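Local coordinates for adenine phosphoribosyltransferase (Leishmania donovani, PDB 1QB7), which probably catalyses the transfer of phosphoribose from 5-phospho-alpha-D-ribose 1-diphosphate to adenine, releasing diphosphate and making AMP in purine salvage, at residues E126-R131 against A154-Q159; L160-D165 against N191-D196; E184-T189 against I197-L202. One frame throughout, in Å; residues are numbered along the deposited sequence. Where two conformers were deposited one is given.

Interaction 1: E126-R131 against A154-Q159; sequences EVMTIR and ALSGLQ
A single ordered water joins Glu-126 to Ser-156, and the side chains of Met-128 and Ser-156 touch beside it. The contact sets the chain that leads into strand 129-131, of the two-stranded antiparallel sheet with 110-112, against helix 152-163 of the type I phosphoribosyltransferase fold. Residues 120-122, between the two strands, are not modelled. That is consistent with the mobile loop that reaches over the active site in this family.

The polar link is indirect. Glu-126 O and Ser-156 OG are 3.6 Å apart, and the water bridges them. It gives a proton to Glu-126 O at 2.7 Å and lies 2.6 Å from Ser-156 OG. The serine hydroxyl sits beside its own backbone N (chi1 -83°), which turns it to the water. OG is also hydrogen-bonded to Ser-113 OG, and Ser-113 OG is hydrogen-bonded to Met-128 N. The hydroxyl is thus tied to Ser-113, just after strand 110-112, and through the water to the chain leading into strand 129-131.

The apolar part is slight. Ser-156 approaches the root of Met-128, not its thioether. The methionine chain bends at chi2 and chi3, and this carries its sulfur and methyl away from the helix.

The charged end of Glu-126 turns to other partners. OE1 makes a salt bridge with Lys-102. The side chain is about 5 Å from the bound magnesium ion at the nearest atoms, and it packs on Thr-153, a residue of the metal site. Across the contact itself, the direct side-chain touch is Met-128 CB against Ser-156 CB at 4.0 Å.

Interaction 2: L160-D165 against N191-D196; sequences LVEASD and NSRYKD
Glu-162 reaches from the last turns of helix 152-163 to Arg-193 and Tyr-194, which lie in the type I beta turn Ser-192 to Lys-195. The backbones stay far apart. Glu-162 holds CG opposite its backbone N (chi1 165°) and runs on extended, which carries the carboxylate out from the helix to Arg-193.

The firm part centres on Tyr-194. Its ring is buried against Leu-155, Leu-158 and Gln-159 of the helix. Arg-193 CG lies 3.6 Å above one ring face, toward the rim, and the tyrosine hydroxyl in turn stands over a face of the guanidinium.

The outer part is looser. Arg-193 is exposed, and Glu-162 was deposited in two conformers. In the conformer given, Glu-162 OE2 and Arg-193 NH2 form a salt bridge of 2.7 Å. Glu-162 OE1 is also near, at 3.0 Å from Arg-193 NH2. Both carboxylate oxygens fork round this one nitrogen; OE2 lies in the guanidinium plane, and the carboxylate plane stands 89° to it. OE1 of Glu-162 also comes to the edge of the tyrosine ring, 3.5 Å from Tyr-194 OH. Glu-162 also packs on Leu-231 of the second subunit.

Asp-165 ends the helix in a Schellman motif, and Ser-164 OG gives a hydrogen bond of 2.8 Å to Leu-160 O. The arrangement joins the end of helix 152-163 to the turn after helix 182-192, two helices of the alpha/beta core of a type I phosphoribosyltransferase.

Interaction 3: E184-T189 against I197-L202; sequences EKIHST and IKFISL
His-187 and Phe-199 each hold CG beside the backbone N and opposite the carbonyl carbon. For His-187 (chi1 -75°) this sends the imidazole from the flank of helix 182-192 across to the chain entering strand 199-201. For Phe-199 it sends the ring toward the helix. Ile-186 has CG1 in the same position, and both of its branches come to the phenyl ring.

The polar bond is short and fairly straight. His-187 NE2 donates to Ile-197 O at 2.6 Å, with an N-H...O angle of 162°. The donor lies in the carbonyl plane, and the oxygen lies close to the plane of the imidazole. The bond holds the rotation of the ring and gives the Ile-197 carbonyl a partner just before the strand.

The two aromatic rings form an offset edge-to-face pair. An edge of Phe-199 points to the face of His-187, with centroids 5.1 Å apart and planes at 72°. Phe-199 CD1 and CE1 are both 3.4 Å from His-187 NE2, so the CD1-CE1 edge is the part that meets the imidazole.

The end of the phenyl ring is in apolar contact. Ile-186 CD1 meets Phe-199 CZ obliquely at 3.6 Å, and Ile-186 CG2 comes to the ring edge at 3.9 Å from the same CZ. Ile-186 also packs on Ala-154 and Leu-158, and Phe-199 packs on Met-171 of the neighbouring strand 167-173. The Ile-186 side chain is about 4 Å at the nearest atoms from Gly-151, which binds AMP in another structure of this protein.

Strands 167-173 and 199-201 are parallel neighbours in the main sheet. Helix 182-192 packed on the strand that follows it is the closing half of a beta-alpha-beta crossover, as in the Rossmann-like core of type I phosphoribosyltransferases.

In the fold
Interactions 1 and 2 share helix 152-163, and interactions 2 and 3 share helix 182-192. Interaction 1 is buried and water-mediated, and places the small antiparallel sheet on helix 152-163 near the metal site. Interaction 2 lies farthest from the chain centre. It is charged at its outer rim, where the second subunit also comes near. Interaction 3 is the largest of the three in buried surface, and combines aromatic, apolar and hydrogen-bonded contact against the main sheet. Tyr-194 packs on Leu-155 and Ile-186, so it touches elements of all three. Leu-158 of helix 152-163 meets Ile-186 and Ile-197, joining interactions 1 and 3 through apolar side chains.

Interaction 1: E126-R131 against A154-Q159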
loop_
_atom_site.group_PDB
_atom_site.type_symbol
_atom_site.label_atom_id
_atom_site.label_comp_id
_atom_site.label_asym_id
_atom_site.label_seq_id
_atom_site.Cartn_x
_atom_site.Cartn_y
_atom_site.Cartn_z
ATOM N N GLU A 126 -13.516 -12.899 -0.096
ATOM C CA GLU A 126 -12.881 -12.251 1.045
ATOM C C GLU A 126 -13.804 -11.272 1.751
ATOM O O GLU A 126 -14.462 -10.450 1.117
ATOM C CB GLU A 126 -11.636 -11.486 0.600
ATOM C CG GLU A 126 -10.708 -12.254 -0.314
ATOM C CD GLU A 126 -9.569 -11.391 -0.821
ATOM O OE1 GLU A 126 -8.627 -11.145 -0.040
ATOM O OE2 GLU A 126 -9.618 -10.952 -1.992
ATOM N N VAL A 127 -13.877 -11.388 3.069
ATOM C CA VAL A 127 -14.673 -10.465 3.853
ATOM C C VAL A 127 -13.720 -9.293 4.099
ATOM O O VAL A 127 -12.645 -9.477 4.671
ATOM C CB VAL A 127 -15.104 -11.089 5.196
ATOM C CG1 VAL A 127 -15.837 -10.060 6.054
ATOM C CG2 VAL A 127 -15.986 -12.301 4.942
ATOM N N MET A 128 -14.081 -8.113 3.599
ATOM C CA MET A 128 -13.254 -6.919 3.759
ATOM C C MET A 128 -13.925 -5.909 4.683
ATOM O O MET A 128 -15.138 -5.950 4.882
ATOM C CB MET A 128 -12.957 -6.305 2.393
ATOM C CG MET A 128 -12.170 -7.228 1.460
ATOM S SD MET A 128 -10.495 -7.576 2.043
ATOM C CE MET A 128 -9.674 -6.074 1.568
ATOM N N THR A 129 -13.130 -5.002 5.252
ATOM C CA THR A 129 -13.649 -4.004 6.185
ATOM C C THR A 129 -13.077 -2.597 6.016
ATOM O O THR A 129 -12.106 -2.371 5.295
ATOM C CB THR A 129 -13.333 -4.391 7.664
ATOM O OG1 THR A 129 -11.928 -4.236 7.912
ATOM C CG2 THR A 129 -13.731 -5.827 7.965
ATOM N N ILE A 130 -13.725 -1.663 6.701
ATOM C CA ILE A 130 -13.306 -0.267 6.786
ATOM C C ILE A 130 -13.714 0.100 8.211
ATOM O O ILE A 130 -14.612 -0.527 8.784
ATOM C CB ILE A 130 -14.032 0.712 5.798
ATOM C CG1 ILE A 130 -15.541 0.716 6.037
ATOM C CG2 ILE A 130 -13.646 0.422 4.349
ATOM C CD1 ILE A 130 -16.260 1.803 5.281
ATOM N N ARG A 131 -13.031 1.070 8.804
ATOM C CA ARG A 131 -13.373 1.482 10.152
ATOM C C ARG A 131 -14.712 2.213 10.111
ATOM O O ARG A 131 -14.973 3.011 9.213
ATOM C CB ARG A 131 -12.293 2.399 10.735
ATOM C CG ARG A 131 -12.453 2.666 12.234
ATOM C CD ARG A 131 -11.521 3.763 12.741
ATOM N NE ARG A 131 -11.871 5.068 12.188
ATOM C CZ ARG A 131 -11.294 5.622 11.124
ATOM N NH1 ARG A 131 -10.304 5.002 10.485
ATOM N NH2 ARG A 131 -11.703 6.811 10.699
ATOM N N ALA A 154 -14.183 -5.390 -5.327
ATOM C CA ALA A 154 -14.877 -4.203 -5.828
ATOM C C ALA A 154 -16.279 -4.186 -5.222
ATOM O O ALA A 154 -16.752 -3.146 -4.749
ATOM C CB ALA A 154 -14.951 -4.217 -7.364
ATOM N N LEU A 155 -16.916 -5.358 -5.204
ATOM C CA LEU A 155 -18.250 -5.503 -4.639
ATOM C C LEU A 155 -18.213 -5.224 -3.135
ATOM O O LEU A 155 -19.142 -4.618 -2.595
ATOM C CB LEU A 155 -18.820 -6.899 -4.917
ATOM C CG LEU A 155 -20.185 -7.206 -4.274
ATOM C CD1 LEU A 155 -21.268 -6.276 -4.815
ATOM C CD2 LEU A 155 -20.564 -8.655 -4.521
ATOM N N SER A 156 -17.152 -5.662 -2.458
ATOM C CA SER A 156 -17.031 -5.394 -1.021
ATOM C C SER A 156 -16.967 -3.885 -0.792
ATOM O O SER A 156 -17.562 -3.357 0.154
ATOM C CB SER A 156 -15.786 -6.058 -0.442
ATOM O OG SER A 156 -16.052 -7.413 -0.134
ATOM N N GLY A 157 -16.264 -3.202 -1.692
ATOM C CA GLY A 157 -16.132 -1.760 -1.613
ATOM C C GLY A 157 -17.479 -1.081 -1.740
ATOM O O GLY A 157 -17.796 -0.190 -0.961
ATOM N N LEU A 158 -18.280 -1.520 -2.708
ATOM C CA LEU A 158 -19.610 -0.957 -2.933
ATOM C C LEU A 158 -20.499 -1.159 -1.708
ATOM O O LEU A 158 -21.177 -0.239 -1.270
ATOM C CB LEU A 158 -20.262 -1.603 -4.164
ATOM C CG LEU A 158 -19.458 -1.547 -5.469
ATOM C CD1 LEU A 158 -20.181 -2.305 -6.575
ATOM C CD2 LEU A 158 -19.216 -0.110 -5.873
ATOM N N GLN A 159 -20.470 -2.358 -1.137
ATOM C CA GLN A 159 -21.277 -2.662 0.039
ATOM C C GLN A 159 -20.904 -1.777 1.222
ATOM O O GLN A 159 -21.774 -1.238 1.902
ATOM C CB GLN A 159 -21.114 -4.133 0.430
ATOM C CG GLN A 159 -21.669 -5.113 -0.591
ATOM C CD GLN A 159 -21.383 -6.559 -0.234
ATOM O OE1 GLN A 159 -20.425 -6.862 0.481
ATOM N NE2 GLN A 159 -22.203 -7.467 -0.754
HETATM O O HOH W 1 -14.130 -8.941 -1.078
#

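Interaction 2: L160-D165 against N191-D196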
loop_
_atom_site.group_PDB
_atom_site.type_symbol
_atom_site.label_atom_id
_atom_site.label_comp_id
_atom_site.label_asym_id
_atom_site.label_seq_id
_atom_site.Cartn_x
_atom_site.Cartn_y
_atom_site.Cartn_z
ATOM N N LEU A 160 -19.602 -1.635 1.459
ATOM C CA LEU A 160 -19.102 -0.834 2.569
ATOM C C LEU A 160 -19.467 0.642 2.436
ATOM O O LEU A 160 -19.841 1.280 3.419
ATOM C CB LEU A 160 -17.588 -1.027 2.722
ATOM C CG LEU A 160 -17.154 -2.430 3.171
ATOM C CD1 LEU A 160 -15.657 -2.605 2.993
ATOM C CD2 LEU A 160 -17.578 -2.687 4.619
ATOM N N VAL A 161 -19.385 1.174 1.219
ATOM C CA VAL A 161 -19.735 2.573 0.973
ATOM C C VAL A 161 -21.248 2.781 1.148
ATOM O O VAL A 161 -21.673 3.739 1.787
ATOM C CB VAL A 161 -19.270 3.042 -0.433
ATOM C CG1 VAL A 161 -19.753 4.459 -0.703
ATOM C CG2 VAL A 161 -17.751 2.991 -0.532
ATOM N N GLU A 162 -22.055 1.865 0.615
ATOM C CA GLU A 162 -23.511 1.966 0.750
ATOM C C GLU A 162 -23.920 1.895 2.221
ATOM O O GLU A 162 -24.727 2.697 2.680
ATOM C CB GLU A 162 -24.236 0.857 -0.037
ATOM C CG GLU A 162 -25.702 0.655 0.318
ATOM C CD GLU A 162 -26.337 -0.487 -0.449
ATOM O OE1 GLU A 162 -25.671 -1.526 -0.659
ATOM O OE2 GLU A 162 -27.513 -0.342 -0.842
ATOM N N ALA A 163 -23.361 0.933 2.952
ATOM C CA ALA A 163 -23.671 0.760 4.368
ATOM C C ALA A 163 -23.294 1.999 5.180
ATOM O O ALA A 163 -23.880 2.264 6.233
ATOM C CB ALA A 163 -22.963 -0.465 4.913
ATOM N N SER A 164 -22.312 2.750 4.686
ATOM C CA SER A 164 -21.855 3.971 5.343
ATOM C C SER A 164 -22.753 5.160 5.018
ATOM O O SER A 164 -22.500 6.282 5.465
ATOM C CB SER A 164 -20.428 4.287 4.913
ATOM O OG SER A 164 -19.540 3.306 5.396
ATOM N N ASP A 165 -23.797 4.904 4.230
ATOM C CA ASP A 165 -24.752 5.930 3.818
ATOM C C ASP A 165 -24.065 6.943 2.892
ATOM O O ASP A 165 -24.394 8.130 2.888
ATOM C CB ASP A 165 -25.354 6.624 5.054
ATOM C CG ASP A 165 -26.741 7.209 4.798
ATOM O OD1 ASP A 165 -27.241 7.128 3.656
ATOM O OD2 ASP A 165 -27.340 7.744 5.757
ATOM N N ASN A 191 -30.850 -7.973 -9.294
ATOM C CA ASN A 191 -31.746 -7.114 -10.072
ATOM C C ASN A 191 -31.173 -5.768 -10.497
ATOM O O ASN A 191 -31.842 -4.739 -10.375
ATOM C CB ASN A 191 -33.059 -6.886 -9.323
ATOM C CG ASN A 191 -34.004 -8.048 -9.452
ATOM O OD1 ASN A 191 -34.581 -8.276 -10.516
ATOM N ND2 ASN A 191 -34.164 -8.799 -8.370
ATOM N N SER A 192 -29.939 -5.777 -10.995
ATOM C CA SER A 192 -29.275 -4.557 -11.456
ATOM C C SER A 192 -29.221 -3.460 -10.392
ATOM O O SER A 192 -29.391 -2.283 -10.702
ATOM C CB SER A 192 -29.983 -4.017 -12.707
ATOM O OG SER A 192 -30.045 -4.996 -13.727
ATOM N N ARG A 193 -28.974 -3.835 -9.142
ATOM C CA ARG A 193 -28.924 -2.844 -8.073
ATOM C C ARG A 193 -27.707 -1.928 -8.142
ATOM O O ARG A 193 -27.733 -0.817 -7.613
ATOM C CB ARG A 193 -29.020 -3.509 -6.699
ATOM C CG ARG A 193 -27.927 -4.500 -6.389
ATOM C CD ARG A 193 -27.998 -4.915 -4.930
ATOM N NE ARG A 193 -27.888 -3.768 -4.028
ATOM C CZ ARG A 193 -28.250 -3.786 -2.748
ATOM N NH1 ARG A 193 -28.749 -4.894 -2.214
ATOM N NH2 ARG A 193 -28.102 -2.700 -2.002
ATOM N N TYR A 194 -26.651 -2.393 -8.804
ATOM C CA TYR A 194 -25.429 -1.606 -8.954
ATOM C C TYR A 194 -25.232 -1.140 -10.397
ATOM O O TYR A 194 -24.140 -0.719 -10.780
ATOM C CB TYR A 194 -24.218 -2.414 -8.488
ATOM C CG TYR A 194 -24.275 -2.796 -7.025
ATOM C CD1 TYR A 194 -24.298 -1.818 -6.026
ATOM C CD2 TYR A 194 -24.301 -4.137 -6.634
ATOM C CE1 TYR A 194 -24.348 -2.164 -4.677
ATOM C CE2 TYR A 194 -24.351 -4.492 -5.288
ATOM C CZ TYR A 194 -24.373 -3.501 -4.316
ATOM O OH TYR A 194 -24.420 -3.851 -2.987
ATOM N N LYS A 195 -26.317 -1.185 -11.171
ATOM C CA LYS A 195 -26.329 -0.786 -12.573
ATOM C C LYS A 195 -25.740 0.595 -12.809
ATOM O O LYS A 195 -25.106 0.828 -13.833
ATOM C CB LYS A 195 -27.765 -0.812 -13.108
ATOM C CG LYS A 195 -27.911 -0.385 -14.560
ATOM C CD LYS A 195 -29.376 -0.177 -14.942
ATOM C CE LYS A 195 -29.508 0.401 -16.349
ATOM N NZ LYS A 195 -30.928 0.677 -16.720
ATOM N N ASP A 196 -25.938 1.500 -11.856
ATOM C CA ASP A 196 -25.444 2.866 -11.978
ATOM C C ASP A 196 -24.014 3.100 -11.507
ATOM O O ASP A 196 -23.536 4.234 -11.544
ATOM C CB ASP A 196 -26.395 3.849 -11.278
ATOM C CG ASP A 196 -27.772 3.901 -11.933
ATOM O OD1 ASP A 196 -27.846 3.895 -13.184
ATOM O OD2 ASP A 196 -28.781 3.945 -11.196
#

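Interaction 3: E184-T189 against I197-L202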
loop_
_atom_site.group_PDB
_atom_site.type_symbol
_atom_site.label_atom_id
_atom_site.label_comp_id
_atom_site.label_asym_id
_atom_site.label_seq_id
_atom_site.Cartn_x
_atom_site.Cartn_y
_atom_site.Cartn_z
ATOM N N GLU A 184 -19.793 -6.326 -15.866
ATOM C CA GLU A 184 -21.041 -6.904 -16.363
ATOM C C GLU A 184 -21.805 -7.599 -15.228
ATOM O O GLU A 184 -22.994 -7.354 -15.037
ATOM C CB GLU A 184 -20.758 -7.925 -17.477
ATOM C CG GLU A 184 -21.239 -7.527 -18.874
ATOM C CD GLU A 184 -20.283 -6.597 -19.602
ATOM O OE1 GLU A 184 -19.959 -6.881 -20.774
ATOM O OE2 GLU A 184 -21.542 -10.905 -18.155
ATOM N N LYS A 185 -21.116 -8.456 -14.476
ATOM C CA LYS A 185 -21.731 -9.193 -13.370
ATOM C C LYS A 185 -22.222 -8.301 -12.231
ATOM O O LYS A 185 -23.309 -8.511 -11.695
ATOM C CB LYS A 185 -20.763 -10.240 -12.831
ATOM C CG LYS A 185 -20.368 -11.275 -13.863
ATOM C CD LYS A 185 -19.370 -12.256 -13.297
ATOM C CE LYS A 185 -18.975 -13.271 -14.348
ATOM N NZ LYS A 185 -18.096 -14.318 -13.760
ATOM N N ILE A 186 -21.418 -7.304 -11.859
ATOM C CA ILE A 186 -21.797 -6.388 -10.792
ATOM C C ILE A 186 -23.001 -5.550 -11.219
ATOM O O ILE A 186 -23.893 -5.288 -10.418
ATOM C CB ILE A 186 -20.600 -5.494 -10.373
ATOM C CG1 ILE A 186 -19.550 -6.355 -9.659
ATOM C CG2 ILE A 186 -21.059 -4.353 -9.478
ATOM C CD1 ILE A 186 -18.251 -5.638 -9.345
ATOM N N HIS A 187 -23.053 -5.195 -12.499
ATOM C CA HIS A 187 -24.149 -4.396 -13.039
ATOM C C HIS A 187 -25.485 -5.115 -13.189
ATOM O O HIS A 187 -26.505 -4.469 -13.416
ATOM C CB HIS A 187 -23.764 -3.814 -14.393
ATOM C CG HIS A 187 -22.817 -2.665 -14.303
ATOM N ND1 HIS A 187 -21.959 -2.333 -15.329
ATOM C CD2 HIS A 187 -22.605 -1.764 -13.320
ATOM C CE1 HIS A 187 -21.255 -1.272 -14.976
ATOM N NE2 HIS A 187 -21.628 -0.906 -13.763
ATOM N N SER A 188 -25.486 -6.439 -13.081
ATOM C CA SER A 188 -26.725 -7.205 -13.225
ATOM C C SER A 188 -27.142 -7.954 -11.960
ATOM O O SER A 188 -28.324 -8.266 -11.775
ATOM C CB SER A 188 -26.605 -8.202 -14.377
ATOM O OG SER A 188 -25.621 -9.183 -14.095
ATOM N N THR A 189 -26.170 -8.249 -11.100
ATOM C CA THR A 189 -26.436 -8.979 -9.868
ATOM C C THR A 189 -27.486 -8.290 -9.000
ATOM O O THR A 189 -27.566 -7.060 -8.963
ATOM C CB THR A 189 -25.145 -9.202 -9.048
ATOM O OG1 THR A 189 -25.392 -10.183 -8.036
ATOM C CG2 THR A 189 -24.683 -7.906 -8.386
ATOM N N ILE A 197 -23.333 2.040 -11.073
ATOM C CA ILE A 197 -21.952 2.155 -10.612
ATOM C C ILE A 197 -21.027 2.251 -11.818
ATOM O O ILE A 197 -21.020 1.365 -12.667
ATOM C CB ILE A 197 -21.505 0.925 -9.770
ATOM C CG1 ILE A 197 -22.382 0.766 -8.520
ATOM C CG2 ILE A 197 -20.026 1.052 -9.392
ATOM C CD1 ILE A 197 -22.361 1.953 -7.575
ATOM N N LYS A 198 -20.239 3.319 -11.884
ATOM C CA LYS A 198 -19.314 3.503 -12.989
ATOM C C LYS A 198 -17.958 2.837 -12.737
ATOM O O LYS A 198 -17.400 2.924 -11.642
ATOM C CB LYS A 198 -19.107 4.988 -13.282
ATOM C CG LYS A 198 -18.138 5.220 -14.416
ATOM C CD LYS A 198 -17.808 6.683 -14.628
ATOM C CE LYS A 198 -18.993 7.461 -15.151
ATOM N NZ LYS A 198 -18.605 8.868 -15.432
ATOM N N PHE A 199 -17.464 2.142 -13.756
ATOM C CA PHE A 199 -16.170 1.479 -13.708
ATOM C C PHE A 199 -15.269 2.132 -14.746
ATOM O O PHE A 199 -15.685 2.322 -15.887
ATOM C CB PHE A 199 -16.301 -0.007 -14.065
ATOM C CG PHE A 199 -16.922 -0.844 -12.989
ATOM C CD1 PHE A 199 -18.301 -1.005 -12.925
ATOM C CD2 PHE A 199 -16.126 -1.465 -12.030
ATOM C CE1 PHE A 199 -18.882 -1.775 -11.922
ATOM C CE2 PHE A 199 -16.694 -2.239 -11.017
ATOM C CZ PHE A 199 -18.075 -2.392 -10.963
ATOM N N ILE A 200 -14.065 2.527 -14.349
ATOM C CA ILE A 200 -13.115 3.103 -15.296
ATOM C C ILE A 200 -11.770 2.392 -15.161
ATOM O O ILE A 200 -11.353 2.019 -14.059
ATOM C CB ILE A 200 -12.913 4.642 -15.140
ATOM C CG1 ILE A 200 -12.250 4.974 -13.808
ATOM C CG2 ILE A 200 -14.236 5.381 -15.305
ATOM C CD1 ILE A 200 -11.576 6.326 -13.793
ATOM N N SER A 201 -11.133 2.141 -16.301
ATOM C CA SER A 201 -9.830 1.485 -16.349
ATOM C C SER A 201 -8.928 2.275 -17.286
ATOM O O SER A 201 -9.408 2.881 -18.247
ATOM C CB SER A 201 -9.969 0.047 -16.850
ATOM O OG SER A 201 -8.740 -0.645 -16.768
ATOM N N LEU A 202 -7.628 2.266 -17.004
ATOM C CA LEU A 202 -6.662 2.989 -17.822
ATOM C C LEU A 202 -6.100 2.127 -18.958
ATOM O O LEU A 202 -5.652 2.654 -19.979
ATOM C CB LEU A 202 -5.528 3.523 -16.948
ATOM C CG LEU A 202 -5.968 4.355 -15.737
ATOM C CD1 LEU A 202 -4.760 4.708 -14.889
ATOM C CD2 LEU A 202 -6.711 5.607 -16.190
#